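Local coordinates for protein 4-hydroxy-3-methylbut-2-enyl diphosphate reductase (Aquifex aeolicus, PDB 3DNF) that reduces (E)-4-hydroxy-3-methylbut-2-enyl diphosphate to isopentenyl and dimethylallyl diphosphate, the last step of the non-mevalonate isoprenoid pathway, using an iron-sulfur cluster, at residues 20-25 with 92-97; 45-50 with 55-60; 14-19 with 39-44. One frame throughout, in Å; residues are numbered along the deposited sequence.

Contact 1: residues 20-25 with 92-97; sequences VKLAEE and IDATCP. With F3S (Fe3-s4 cluster), chain E.
Apolar packing between Leu22 and the pair Ile92 and Ala94 makes this contact, and no hydrogen bond crosses it. Leu22 carries its CG anti to the carbonyl carbon (chi1 -73°), and from there the CD1 branch reaches the first loop residue after the strand: CD1 meets Ala94 CB at 3.7 Å. Nearer the backbone, Leu22 CB lies 4.5 Å from Ile92 CG2, so the leucine spans two residues whose CB atoms both face the helix.

The contact sets helix 14-26 against the end of strand 90-93, an outermost strand of a four-stranded parallel sheet, just where the chain leaves it for the cluster site.

Polar interactions fix that exit. Asp93 OD1 takes two donors from Thr95. The backbone N, at 3.0 Å, comes from above the carboxylate plane and defines an Asx turn; Thr95 OG1 donates at 2.6 Å into the syn lone pair.

Metal ligation follows. Cys96 SG binds the iron FE3 at 2.2 Å in the observed three-iron cluster. Cys96 is also the N-cap of helix 97-111, its side chain capping a backbone N at the helix start.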
loop_
_atom_site.group_PDB
_atom_site.type_symbol
_atom_site.label_atom_id
_atom_site.label_comp_id
_atom_site.label_asym_id
_atom_site.label_seq_id
_atom_site.Cartn_x
_atom_site.Cartn_y
_atom_site.Cartn_z
ATOM N N VAL B 20 -14.356 -14.379 -27.813
ATOM C CA VAL B 20 -15.400 -15.204 -28.484
ATOM C C VAL B 20 -15.609 -14.730 -29.918
ATOM O O VAL B 20 -15.664 -15.559 -30.841
ATOM C CB VAL B 20 -16.706 -15.284 -27.657
ATOM C CG1 VAL B 20 -17.862 -15.883 -28.442
ATOM C CG2 VAL B 20 -16.460 -16.116 -26.440
ATOM N N LYS B 21 -15.698 -13.413 -30.063
ATOM C CA LYS B 21 -15.937 -12.792 -31.358
ATOM C C LYS B 21 -14.737 -12.995 -32.281
ATOM O O LYS B 21 -14.913 -13.311 -33.450
ATOM C CB LYS B 21 -16.309 -11.310 -31.219
ATOM C CG LYS B 21 -16.938 -10.759 -32.493
ATOM C CD LYS B 21 -18.044 -9.756 -32.216
ATOM C CE LYS B 21 -18.912 -9.539 -33.468
ATOM N NZ LYS B 21 -19.627 -10.778 -33.903
ATOM N N LEU B 22 -13.514 -12.887 -31.753
ATOM C CA LEU B 22 -12.322 -13.146 -32.560
ATOM C C LEU B 22 -12.292 -14.599 -33.016
ATOM O O LEU B 22 -11.869 -14.916 -34.118
ATOM C CB LEU B 22 -11.036 -12.851 -31.751
ATOM C CG LEU B 22 -10.740 -11.360 -31.525
ATOM C CD1 LEU B 22 -9.537 -11.191 -30.639
ATOM C CD2 LEU B 22 -10.515 -10.584 -32.847
ATOM N N ALA B 23 -12.719 -15.495 -32.140
ATOM C CA ALA B 23 -12.744 -16.932 -32.443
ATOM C C ALA B 23 -13.736 -17.183 -33.584
ATOM O O ALA B 23 -13.422 -17.859 -34.571
ATOM C CB ALA B 23 -13.176 -17.704 -31.184
ATOM N N GLU B 24 -14.918 -16.604 -33.460
ATOM C CA GLU B 24 -15.945 -16.801 -34.477
ATOM C C GLU B 24 -15.474 -16.212 -35.804
ATOM O O GLU B 24 -15.616 -16.860 -36.892
ATOM C CB GLU B 24 -17.257 -16.206 -34.002
ATOM C CG GLU B 24 -17.920 -16.987 -32.838
ATOM C CD GLU B 24 -19.099 -16.192 -32.228
ATOM O OE1 GLU B 24 -19.288 -14.994 -32.568
ATOM O OE2 GLU B 24 -19.818 -16.741 -31.365
ATOM N N GLU B 25 -14.900 -15.018 -35.739
ATOM C CA GLU B 25 -14.480 -14.342 -36.980
ATOM C C GLU B 25 -13.334 -15.068 -37.696
ATOM O O GLU B 25 -13.249 -15.007 -38.939
ATOM C CB GLU B 25 -14.173 -12.855 -36.758
ATOM C CG GLU B 25 -15.438 -11.980 -36.618
ATOM C CD GLU B 25 -15.762 -11.095 -37.842
ATOM O OE1 GLU B 25 -15.511 -11.488 -39.006
ATOM O OE2 GLU B 25 -16.308 -9.986 -37.623
ATOM N N ILE B 92 -3.979 -16.520 -33.597
ATOM C CA ILE B 92 -4.838 -15.384 -33.274
ATOM C C ILE B 92 -4.713 -15.042 -31.791
ATOM O O ILE B 92 -5.062 -15.845 -30.925
ATOM C CB ILE B 92 -6.314 -15.679 -33.580
ATOM C CG1 ILE B 92 -6.493 -16.375 -34.958
ATOM C CG2 ILE B 92 -7.200 -14.416 -33.387
ATOM C CD1 ILE B 92 -6.891 -15.530 -36.110
ATOM N N ASP B 93 -4.264 -13.828 -31.518
ATOM C CA ASP B 93 -4.031 -13.450 -30.131
ATOM C C ASP B 93 -5.279 -12.788 -29.583
ATOM O O ASP B 93 -5.491 -11.608 -29.841
ATOM C CB ASP B 93 -2.851 -12.504 -29.972
ATOM C CG ASP B 93 -2.517 -12.234 -28.504
ATOM O OD1 ASP B 93 -3.138 -12.889 -27.634
ATOM O OD2 ASP B 93 -1.569 -11.469 -28.242
ATOM N N ALA B 94 -6.030 -13.517 -28.748
ATOM C CA ALA B 94 -7.225 -12.968 -28.131
ATOM C C ALA B 94 -7.005 -12.673 -26.631
ATOM O O ALA B 94 -7.957 -12.539 -25.880
ATOM C CB ALA B 94 -8.434 -13.887 -28.331
ATOM N N THR B 95 -5.747 -12.580 -26.201
ATOM C CA THR B 95 -5.452 -12.060 -24.867
ATOM C C THR B 95 -6.202 -10.750 -24.600
ATOM O O THR B 95 -6.183 -9.839 -25.414
ATOM C CB THR B 95 -3.931 -11.779 -24.722
ATOM O OG1 THR B 95 -3.227 -12.959 -25.065
ATOM C CG2 THR B 95 -3.596 -11.400 -23.256
ATOM N N CYS B 96 -6.871 -10.658 -23.450
ATOM C CA CYS B 96 -7.578 -9.406 -23.096
ATOM C C CYS B 96 -6.597 -8.214 -23.098
ATOM O O CYS B 96 -5.475 -8.361 -22.567
ATOM C CB CYS B 96 -8.257 -9.543 -21.717
ATOM S SG CYS B 96 -9.251 -8.095 -21.261
ATOM N N PRO B 97 -6.986 -7.060 -23.701
ATOM C CA PRO B 97 -6.184 -5.817 -23.661
ATOM C C PRO B 97 -5.766 -5.479 -22.222
ATOM O O PRO B 97 -4.656 -4.994 -22.008
ATOM C CB PRO B 97 -7.143 -4.773 -24.239
ATOM C CG PRO B 97 -7.953 -5.594 -25.224
ATOM C CD PRO B 97 -8.249 -6.832 -24.451
HETATM FE FE1 F3S E . -11.441 -7.921 -17.148
HETATM FE FE3 F3S E . -10.313 -8.721 -19.479
HETATM FE FE4 F3S E . -12.319 -9.745 -18.478
HETATM S S1 F3S E . -9.253 -8.348 -17.500
HETATM S S2 F3S E . -12.763 -9.606 -16.357
HETATM S S3 F3S E . -12.344 -7.714 -19.236
HETATM S S4 F3S E . -11.017 -10.885 -19.802
#

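Contact 2: residues 45-50 with 55-60; sequences QEVNRL and VFPSQG
Val47 and Pro57 lie across one another at an oblique angle, the CG1 methyl of the valine set against the CB-CG side of the proline ring. The closest pair is Val47 CG1 to Pro57 CG, 3.7 Å, with Pro57 CB slightly farther from the same methyl. A chi1 of 173° puts Val47 CG1 anti to the backbone N and thus on the strand side of the helix.

Leu50 and Val55 meet by their roots rather than their ends: Leu50 CB lies 4.1 Å from Val55 CB. The backbones join at the same place, Val55 N donating to Leu50 O at 2.9 Å (N-H...O 155°). A water donates both to Val47 O at 2.9 Å and to Val55 O at 2.7 Å, so it bridges helix and strand between the two apolar pairs.

These pairs fold strand 55-57 back on helix 44-53 within the beta-alpha-beta unit of strand 34-36, helix 44-53 and strand 55-57, where Val55 also packs on strand 34-36.

Away from the strand, Arg49 grips Glu46 side-on one helical turn back. Its NE meets Glu46 OE1 at 2.7 Å and its NH2 meets Glu46 OE2 at 2.9 Å, both within 7° of the guanidinium plane, although each oxygen is approached from above the carboxylate plane. Two in-plane bonds limit rotation of the guanidinium. Arg49 NH2 has a second acid in Glu24 of helix 14-26, while Trp269 NE1 bonds to Glu46 OE1.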
loop_
_atom_site.group_PDB
_atom_site.type_symbol
_atom_site.label_atom_id
_atom_site.label_comp_id
_atom_site.label_asym_id
_atom_site.label_seq_id
_atom_site.Cartn_x
_atom_site.Cartn_y
_atom_site.Cartn_z
ATOM N N GLN B 45 -21.728 -25.506 -22.300
ATOM C CA GLN B 45 -22.702 -25.202 -23.358
ATOM C C GLN B 45 -22.117 -24.201 -24.358
ATOM O O GLN B 45 -22.304 -24.328 -25.574
ATOM C CB GLN B 45 -23.981 -24.616 -22.764
ATOM C CG GLN B 45 -24.909 -25.613 -22.103
ATOM C CD GLN B 45 -26.273 -25.005 -21.862
ATOM O OE1 GLN B 45 -27.222 -25.259 -22.610
ATOM N NE2 GLN B 45 -26.367 -24.159 -20.843
ATOM N N GLU B 46 -21.397 -23.209 -23.856
ATOM C CA GLU B 46 -20.755 -22.248 -24.762
ATOM C C GLU B 46 -19.639 -22.895 -25.613
ATOM O O GLU B 46 -19.548 -22.671 -26.835
ATOM C CB GLU B 46 -20.259 -21.020 -23.997
ATOM C CG GLU B 46 -19.520 -19.943 -24.871
ATOM C CD GLU B 46 -20.447 -19.166 -25.814
ATOM O OE1 GLU B 46 -21.557 -19.635 -26.113
ATOM O OE2 GLU B 46 -20.038 -18.078 -26.261
ATOM N N VAL B 47 -18.779 -23.686 -24.967
ATOM C CA VAL B 47 -17.770 -24.455 -25.714
ATOM C C VAL B 47 -18.433 -25.352 -26.755
ATOM O O VAL B 47 -17.971 -25.419 -27.908
ATOM C CB VAL B 47 -16.860 -25.239 -24.720
ATOM C CG1 VAL B 47 -15.902 -26.201 -25.432
ATOM C CG2 VAL B 47 -16.132 -24.271 -23.873
ATOM N N ASN B 48 -19.555 -25.984 -26.395
ATOM C CA ASN B 48 -20.291 -26.811 -27.354
ATOM C C ASN B 48 -20.828 -25.991 -28.540
ATOM O O ASN B 48 -20.766 -26.439 -29.690
ATOM C CB ASN B 48 -21.470 -27.520 -26.696
ATOM C CG ASN B 48 -22.178 -28.431 -27.640
ATOM O OD1 ASN B 48 -21.679 -29.505 -27.949
ATOM N ND2 ASN B 48 -23.374 -28.032 -28.095
ATOM N N ARG B 49 -21.368 -24.801 -28.237
ATOM C CA ARG B 49 -21.923 -23.925 -29.295
ATOM C C ARG B 49 -20.813 -23.610 -30.290
ATOM O O ARG B 49 -20.988 -23.739 -31.508
ATOM C CB ARG B 49 -22.433 -22.600 -28.715
ATOM C CG ARG B 49 -23.029 -21.667 -29.777
ATOM C CD ARG B 49 -23.406 -20.298 -29.173
ATOM N NE ARG B 49 -22.216 -19.536 -28.779
ATOM C CZ ARG B 49 -21.431 -18.870 -29.632
ATOM N NH1 ARG B 49 -21.744 -18.842 -30.928
ATOM N NH2 ARG B 49 -20.366 -18.226 -29.178
ATOM N N LEU B 50 -19.639 -23.268 -29.758
ATOM C CA LEU B 50 -18.536 -22.887 -30.629
ATOM C C LEU B 50 -18.032 -24.122 -31.384
ATOM O O LEU B 50 -17.685 -24.024 -32.551
ATOM C CB LEU B 50 -17.399 -22.288 -29.804
ATOM C CG LEU B 50 -17.582 -20.814 -29.397
ATOM C CD1 LEU B 50 -16.601 -20.503 -28.228
ATOM C CD2 LEU B 50 -17.355 -19.877 -30.641
ATOM N N VAL B 55 -15.221 -24.168 -34.133
ATOM C CA VAL B 55 -14.175 -23.684 -33.217
ATOM C C VAL B 55 -13.974 -24.720 -32.097
ATOM O O VAL B 55 -14.800 -24.852 -31.215
ATOM C CB VAL B 55 -14.528 -22.261 -32.679
ATOM C CG1 VAL B 55 -13.502 -21.833 -31.636
ATOM C CG2 VAL B 55 -14.631 -21.248 -33.839
ATOM N N PHE B 56 -12.880 -25.476 -32.188
ATOM C CA PHE B 56 -12.676 -26.650 -31.337
ATOM C C PHE B 56 -11.745 -26.343 -30.202
ATOM O O PHE B 56 -10.747 -25.701 -30.392
ATOM C CB PHE B 56 -12.077 -27.795 -32.159
ATOM C CG PHE B 56 -12.973 -28.254 -33.306
ATOM C CD1 PHE B 56 -13.924 -29.233 -33.082
ATOM C CD2 PHE B 56 -12.906 -27.659 -34.571
ATOM C CE1 PHE B 56 -14.759 -29.676 -34.090
ATOM C CE2 PHE B 56 -13.741 -28.098 -35.592
ATOM C CZ PHE B 56 -14.669 -29.115 -35.350
ATOM N N PRO B 57 -12.093 -26.823 -28.996
ATOM C CA PRO B 57 -11.245 -26.666 -27.834
ATOM C C PRO B 57 -10.093 -27.668 -27.929
ATOM O O PRO B 57 -10.319 -28.883 -27.899
ATOM C CB PRO B 57 -12.176 -27.028 -26.692
ATOM C CG PRO B 57 -13.167 -27.934 -27.260
ATOM C CD PRO B 57 -13.357 -27.527 -28.686
ATOM N N SER B 58 -8.875 -27.165 -28.057
ATOM C CA SER B 58 -7.732 -28.082 -28.120
ATOM C C SER B 58 -7.576 -28.927 -26.853
ATOM O O SER B 58 -7.878 -28.457 -25.760
ATOM C CB SER B 58 -6.460 -27.371 -28.527
ATOM O OG SER B 58 -5.921 -26.610 -27.467
ATOM N N GLN B 59 -7.115 -30.169 -27.003
ATOM C CA GLN B 59 -6.957 -31.061 -25.854
ATOM C C GLN B 59 -5.480 -31.315 -25.521
ATOM O O GLN B 59 -5.166 -31.719 -24.408
ATOM C CB GLN B 59 -7.744 -32.367 -26.043
ATOM C CG GLN B 59 -7.121 -33.434 -26.907
ATOM C CD GLN B 59 -7.836 -34.807 -26.790
ATOM O OE1 GLN B 59 -7.645 -35.551 -25.832
ATOM N NE2 GLN B 59 -8.655 -35.114 -27.755
ATOM N N GLY B 60 -4.597 -31.097 -26.499
ATOM C CA GLY B 60 -3.164 -31.405 -26.331
ATOM C C GLY B 60 -2.394 -30.583 -27.361
ATOM O O GLY B 60 -2.419 -29.350 -27.355
HETATM O O HOH W 1 -15.189 -24.692 -28.514
#

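Contact 3: residues 14-19 with 39-44. With F3S (Fe3-s4 cluster), chain E.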
loop_
_atom_site.group_PDB
_atom_site.type_symbol
_atom_site.label_atom_id
_atom_site.label_comp_id
_atom_site.label_asym_id
_atom_site.label_seq_id
_atom_site.Cartn_x
_atom_site.Cartn_y
_atom_site.Cartn_z
ATOM N N PHE B 14 -15.773 -7.615 -21.075
ATOM C CA PHE B 14 -15.258 -7.127 -22.347
ATOM C C PHE B 14 -14.276 -8.097 -23.041
ATOM O O PHE B 14 -14.440 -8.445 -24.221
ATOM C CB PHE B 14 -14.577 -5.787 -22.107
ATOM C CG PHE B 14 -13.775 -5.318 -23.276
ATOM C CD1 PHE B 14 -14.400 -4.754 -24.376
ATOM C CD2 PHE B 14 -12.385 -5.463 -23.276
ATOM C CE1 PHE B 14 -13.642 -4.330 -25.480
ATOM C CE2 PHE B 14 -11.615 -5.048 -24.359
ATOM C CZ PHE B 14 -12.229 -4.494 -25.462
ATOM N N GLY B 15 -13.260 -8.537 -22.312
ATOM C CA GLY B 15 -12.223 -9.401 -22.866
ATOM C C GLY B 15 -12.738 -10.737 -23.340
ATOM O O GLY B 15 -12.322 -11.223 -24.361
ATOM N N VAL B 16 -13.649 -11.356 -22.600
ATOM C CA VAL B 16 -14.137 -12.678 -23.022
ATOM C C VAL B 16 -15.067 -12.539 -24.251
ATOM O O VAL B 16 -15.013 -13.341 -25.182
ATOM C CB VAL B 16 -14.808 -13.433 -21.841
ATOM C CG1 VAL B 16 -15.629 -14.616 -22.331
ATOM C CG2 VAL B 16 -13.741 -13.877 -20.845
ATOM N N LYS B 17 -15.919 -11.526 -24.227
ATOM C CA LYS B 17 -16.777 -11.206 -25.355
ATOM C C LYS B 17 -15.910 -11.034 -26.603
ATOM O O LYS B 17 -16.206 -11.596 -27.640
ATOM C CB LYS B 17 -17.529 -9.891 -25.092
ATOM C CG LYS B 17 -18.822 -10.009 -24.362
ATOM C CD LYS B 17 -19.564 -8.682 -24.467
ATOM C CE LYS B 17 -21.075 -8.883 -24.494
ATOM N NZ LYS B 17 -21.724 -8.363 -23.265
ATOM N N ARG B 18 -14.839 -10.266 -26.470
ATOM C CA ARG B 18 -13.898 -9.987 -27.564
ATOM C C ARG B 18 -13.222 -11.285 -28.046
ATOM O O ARG B 18 -13.145 -11.526 -29.266
ATOM C CB ARG B 18 -12.845 -8.983 -27.084
ATOM C CG ARG B 18 -11.687 -8.780 -28.021
ATOM C CD ARG B 18 -10.794 -7.660 -27.509
ATOM N NE ARG B 18 -9.681 -7.423 -28.432
ATOM C CZ ARG B 18 -8.528 -8.089 -28.423
ATOM N NH1 ARG B 18 -8.319 -9.071 -27.555
ATOM N NH2 ARG B 18 -7.586 -7.751 -29.305
ATOM N N ALA B 19 -12.757 -12.120 -27.106
ATOM C CA ALA B 19 -12.134 -13.424 -27.467
ATOM C C ALA B 19 -13.097 -14.313 -28.271
ATOM O O ALA B 19 -12.700 -14.916 -29.290
ATOM C CB ALA B 19 -11.608 -14.147 -26.247
ATOM N N PRO B 39 -10.366 -24.914 -23.705
ATOM C CA PRO B 39 -11.741 -24.391 -23.842
ATOM C C PRO B 39 -11.760 -22.886 -23.589
ATOM O O PRO B 39 -11.101 -22.385 -22.672
ATOM C CB PRO B 39 -12.504 -25.138 -22.756
ATOM C CG PRO B 39 -11.474 -25.431 -21.738
ATOM C CD PRO B 39 -10.260 -25.805 -22.536
ATOM N N ILE B 40 -12.521 -22.141 -24.393
ATOM C CA ILE B 40 -12.384 -20.686 -24.371
ATOM C C ILE B 40 -12.848 -20.051 -23.046
ATOM O O ILE B 40 -12.378 -18.970 -22.685
ATOM C CB ILE B 40 -13.141 -20.039 -25.545
ATOM C CG1 ILE B 40 -12.728 -18.578 -25.682
ATOM C CG2 ILE B 40 -14.632 -20.263 -25.419
ATOM C CD1 ILE B 40 -12.865 -18.051 -27.133
ATOM N N ILE B 41 -13.797 -20.713 -22.393
ATOM C CA ILE B 41 -14.350 -20.324 -21.089
ATOM C C ILE B 41 -14.811 -21.584 -20.382
ATOM O O ILE B 41 -15.019 -22.626 -21.033
ATOM C CB ILE B 41 -15.559 -19.338 -21.191
ATOM C CG1 ILE B 41 -16.694 -19.891 -22.078
ATOM C CG2 ILE B 41 -15.074 -17.949 -21.626
ATOM C CD1 ILE B 41 -18.046 -19.355 -21.684
ATOM N N HIS B 42 -14.989 -21.517 -19.053
ATOM C CA HIS B 42 -15.515 -22.685 -18.337
ATOM C C HIS B 42 -17.036 -22.688 -18.352
ATOM O O HIS B 42 -17.690 -22.378 -17.367
ATOM C CB HIS B 42 -14.938 -22.810 -16.924
ATOM C CG HIS B 42 -13.471 -23.129 -16.911
ATOM N ND1 HIS B 42 -12.815 -23.668 -18.004
ATOM C CD2 HIS B 42 -12.532 -22.994 -15.941
ATOM C CE1 HIS B 42 -11.537 -23.838 -17.714
ATOM N NE2 HIS B 42 -11.338 -23.439 -16.467
ATOM N N ASN B 43 -17.584 -23.033 -19.505
ATOM C CA ASN B 43 -18.996 -23.185 -19.709
ATOM C C ASN B 43 -19.140 -24.194 -20.818
ATOM O O ASN B 43 -18.863 -23.868 -21.996
ATOM C CB ASN B 43 -19.625 -21.848 -20.093
ATOM C CG ASN B 43 -21.133 -21.916 -20.193
ATOM O OD1 ASN B 43 -21.711 -22.862 -20.741
ATOM N ND2 ASN B 43 -21.790 -20.902 -19.647
ATOM N N PRO B 44 -19.495 -25.438 -20.457
ATOM C CA PRO B 44 -19.668 -26.531 -21.412
ATOM C C PRO B 44 -20.622 -26.211 -22.563
ATOM O O PRO B 44 -20.346 -26.620 -23.688
ATOM C CB PRO B 44 -20.230 -27.670 -20.539
ATOM C CG PRO B 44 -19.650 -27.399 -19.208
ATOM C CD PRO B 44 -19.728 -25.907 -19.068
HETATM FE FE1 F3S E . -11.441 -7.921 -17.148
HETATM FE FE3 F3S E . -10.313 -8.721 -19.479
HETATM FE FE4 F3S E . -12.319 -9.745 -18.478
HETATM S S1 F3S E . -9.253 -8.348 -17.500
HETATM S S2 F3S E . -12.763 -9.606 -16.357
HETATM S S3 F3S E . -12.344 -7.714 -19.236
HETATM S S4 F3S E . -11.017 -10.885 -19.802
#
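Val16 sets CG1 opposite its backbone N (chi1 165°), where it meets Ile41 of the loop, while Ile41, at chi1 55°, holds CG1 between its backbone N and carbonyl carbon, with CG2 anti to the carbonyl carbon, the branch that meets the helix. The two side chains cross at about a right angle, and Val16 CG1 to Ile41 CG2 is 3.5 Å. That is tighter than ordinary van der Waals contact, but Ile41 is modelled in two conformers, so the closeness should not be pressed.

The second pair, one turn along the helix, is gentler. Ile40 puts its CD1 end against Ala19, 3.8 Å from Ala19 O and 4.2 Å from Ala19 CB. No hydrogen bond links the segments.

The N-terminal end of the helix faces the cluster. Gly15 N is 3.3 Å from S3, and Gly15 CA comes within 3.6 Å of S4, a proximity that the absence of a side chain permits. The amino end of the helix would probably place positive potential beside these sulfides.

His42, predicted to bind the substrate and both products, centres an inverse gamma turn, closed by a weak bond from Asn43 N to Ile41 O at 3.0 Å. Next, Asn43 is the N-cap of helix 44-53: its OD1 accepts from Glu46 N and its ND2 donates to Ser265 O. The loop thus runs from strand 34-36 to helix 44-53 alongside helix 14-26, with Ile40 lodged among Val20, Ala23 and Leu50 of the two helices, and Ile41 against Glu46.

Overall arrangement
From the N terminus, helix 14-26 supplies first segments to two contacts: 14-19 to contact 3 and 20-25 to contact 1. Contact 3 closes first, once the chain has passed through strand 34-36 into the loop at 39-44. Contact 2 then opens and closes in series, a short loop from helix 44-53 to strand 55-57. Contact 1 closes last, at the end of strand 90-93; its long loop encloses contact 2 and crosses contact 3. Spatially, Val47 CG2 to Ile41 O (3.5 Å) joins contacts 2 and 3, and Ala94 CB to Ala19 CB (3.8 Å) joins 1 and 3. Together they tie both outermost strands of one parallel sheet to helices 14-26 and 44-53, and bring in the cluster.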